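Local coordinates for gamma-glutamyl phosphate reductase (Saccharomyces cerevisiae, PDB 1VLU), which catalyses the NADPH-dependent reduction of L-gamma-glutamyl phosphate to the semialdehyde of glutamate and phosphate, the second step of proline biosynthesis from glutamate, at residues L131-S136 with D212-R217. Residues are numbered along the deposited sequence; the frame is centred on the assembly and turned at random.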
loop_
_atom_site.group_PDB
_atom_site.type_symbol
_atom_site.label_atom_id
_atom_site.label_comp_id
_atom_site.label_asym_id
_atom_site.label_seq_id
_atom_site.Cartn_x
_atom_site.Cartn_y
_atom_site.Cartn_z
ATOM N N LEU A 131 9.661 -10.209 4.151
ATOM C CA LEU A 131 9.729 -11.207 3.102
ATOM C C LEU A 131 11.108 -11.063 2.498
ATOM O O LEU A 131 11.490 -9.989 2.044
ATOM C CB LEU A 131 8.628 -11.017 2.055
ATOM C CG LEU A 131 8.597 -11.858 0.770
ATOM C CD1 LEU A 131 8.553 -13.389 1.021
ATOM C CD2 LEU A 131 7.394 -11.442 -0.035
ATOM N N VAL A 132 11.875 -12.146 2.564
ATOM C CA VAL A 132 13.221 -12.167 2.076
ATOM C C VAL A 132 13.273 -13.116 0.881
ATOM O O VAL A 132 12.968 -14.296 1.012
ATOM C CB VAL A 132 14.196 -12.635 3.167
ATOM C CG1 VAL A 132 15.646 -12.650 2.629
ATOM C CG2 VAL A 132 14.042 -11.769 4.424
ATOM N N ILE A 133 13.638 -12.561 -0.271
ATOM C CA ILE A 133 13.754 -13.272 -1.531
ATOM C C ILE A 133 15.197 -13.160 -2.015
ATOM O O ILE A 133 15.712 -12.072 -2.308
ATOM C CB ILE A 133 12.772 -12.738 -2.616
ATOM C CG1 ILE A 133 11.333 -12.716 -2.086
ATOM C CG2 ILE A 133 12.852 -13.592 -3.904
ATOM C CD1 ILE A 133 10.463 -11.697 -2.775
ATOM N N PHE A 134 15.838 -14.313 -2.103
ATOM C CA PHE A 134 17.235 -14.379 -2.459
ATOM C C PHE A 134 17.468 -15.392 -3.579
ATOM O O PHE A 134 16.671 -16.313 -3.806
ATOM C CB PHE A 134 18.093 -14.686 -1.221
ATOM C CG PHE A 134 17.774 -16.000 -0.573
ATOM C CD1 PHE A 134 16.685 -16.124 0.288
ATOM C CD2 PHE A 134 18.552 -17.122 -0.837
ATOM C CE1 PHE A 134 16.393 -17.339 0.881
ATOM C CE2 PHE A 134 18.257 -18.332 -0.250
ATOM C CZ PHE A 134 17.176 -18.437 0.613
ATOM N N GLU A 135 18.553 -15.193 -4.304
ATOM C CA GLU A 135 18.938 -16.167 -5.293
ATOM C C GLU A 135 20.372 -16.591 -5.054
ATOM O O GLU A 135 21.251 -15.751 -4.841
ATOM C CB GLU A 135 18.687 -15.675 -6.721
ATOM C CG GLU A 135 19.192 -14.278 -7.029
ATOM C CD GLU A 135 18.576 -13.682 -8.296
ATOM O OE1 GLU A 135 17.582 -14.242 -8.823
ATOM O OE2 GLU A 135 19.086 -12.635 -8.756
ATOM N N SER A 136 20.550 -17.911 -5.005
ATOM C CA SER A 136 21.845 -18.583 -4.995
ATOM C C SER A 136 22.841 -18.192 -3.916
ATOM O O SER A 136 24.047 -18.186 -4.173
ATOM C CB SER A 136 22.515 -18.465 -6.368
ATOM O OG SER A 136 23.564 -19.412 -6.491
ATOM N N ASP A 212 5.342 -6.118 5.800
ATOM C CA ASP A 212 5.800 -4.744 5.920
ATOM C C ASP A 212 7.048 -4.380 5.125
ATOM O O ASP A 212 7.268 -3.206 4.840
ATOM C CB ASP A 212 6.010 -4.403 7.409
ATOM C CG ASP A 212 4.791 -4.742 8.254
ATOM O OD1 ASP A 212 3.794 -3.982 8.160
ATOM O OD2 ASP A 212 4.803 -5.778 8.974
ATOM N N LEU A 213 7.886 -5.353 4.791
ATOM C CA LEU A 213 9.123 -5.054 4.087
ATOM C C LEU A 213 9.580 -6.240 3.292
ATOM O O LEU A 213 9.535 -7.357 3.786
ATOM C CB LEU A 213 10.229 -4.667 5.077
ATOM C CG LEU A 213 11.520 -4.031 4.549
ATOM C CD1 LEU A 213 11.257 -2.685 3.865
ATOM C CD2 LEU A 213 12.519 -3.832 5.689
ATOM N N VAL A 214 10.045 -5.989 2.072
ATOM C CA VAL A 214 10.687 -6.999 1.263
ATOM C C VAL A 214 12.167 -6.758 1.285
ATOM O O VAL A 214 12.614 -5.638 1.026
ATOM C CB VAL A 214 10.269 -6.954 -0.230
ATOM C CG1 VAL A 214 10.873 -8.146 -0.955
ATOM C CG2 VAL A 214 8.778 -6.954 -0.375
ATOM N N VAL A 215 12.931 -7.812 1.570
ATOM C CA VAL A 215 14.388 -7.716 1.549
ATOM C C VAL A 215 14.911 -8.564 0.379
ATOM O O VAL A 215 14.862 -9.794 0.426
ATOM C CB VAL A 215 14.989 -8.128 2.910
ATOM C CG1 VAL A 215 16.465 -7.940 2.908
ATOM C CG2 VAL A 215 14.340 -7.316 4.053
ATOM N N PRO A 216 15.326 -7.911 -0.723
ATOM C CA PRO A 216 15.867 -8.691 -1.839
ATOM C C PRO A 216 17.359 -8.957 -1.684
ATOM O O PRO A 216 18.120 -8.047 -1.379
ATOM C CB PRO A 216 15.584 -7.804 -3.054
ATOM C CG PRO A 216 15.657 -6.400 -2.500
ATOM C CD PRO A 216 15.279 -6.468 -1.031
ATOM N N ARG A 217 17.760 -10.209 -1.868
ATOM C CA ARG A 217 19.170 -10.585 -1.806
ATOM C C ARG A 217 19.579 -11.318 -3.103
ATOM O O ARG A 217 19.665 -12.548 -3.146
ATOM C CB ARG A 217 19.451 -11.428 -0.552
ATOM C CG ARG A 217 19.187 -10.749 0.790
ATOM C CD ARG A 217 20.292 -9.769 1.200
ATOM N NE ARG A 217 21.597 -10.413 1.295
ATOM C CZ ARG A 217 22.592 -10.270 0.412
ATOM N NH1 ARG A 217 22.454 -9.483 -0.656
ATOM N NH2 ARG A 217 23.738 -10.915 0.599
#
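L131 to F134 and V214 to R217 pair as parallel neighbours in one sheet, their axes 17° apart and 4.6 Å at closest approach, with L131, I133 and E135 each giving an N-H to the carbonyl of L213, V215 and R217 in turn. The return bonds are the shortest: V215 N to L131 O at 2.7 Å and R217 N to I133 O at 2.8 Å. P216, with no N-H to give, sits where a parallel partner's nitrogen points away from this strand; its CA lies 3.4 Å from I133 O. On one face V132 and V215 stand side by side, CG2 of V132 4.1 Å from CB of V215. CB of F134 meets CB of R217 at 3.6 Å before the two side chains diverge, the phenyl lifted over its own backbone by chi1 of 61°. On the other face CD1 of I133 reaches CG1 of V214 at 4.0 Å. E135, past the strand end, hydrogen-bonds S219 through OE2. With five backbone hydrogen bonds but few side-chain contacts, the pairing probably rests mostly on the main chain, while V132 and F134 meet helix 139-151 and I133 and V214 helix 220-228, as in alpha/beta domains of the aldehyde dehydrogenase superfamily.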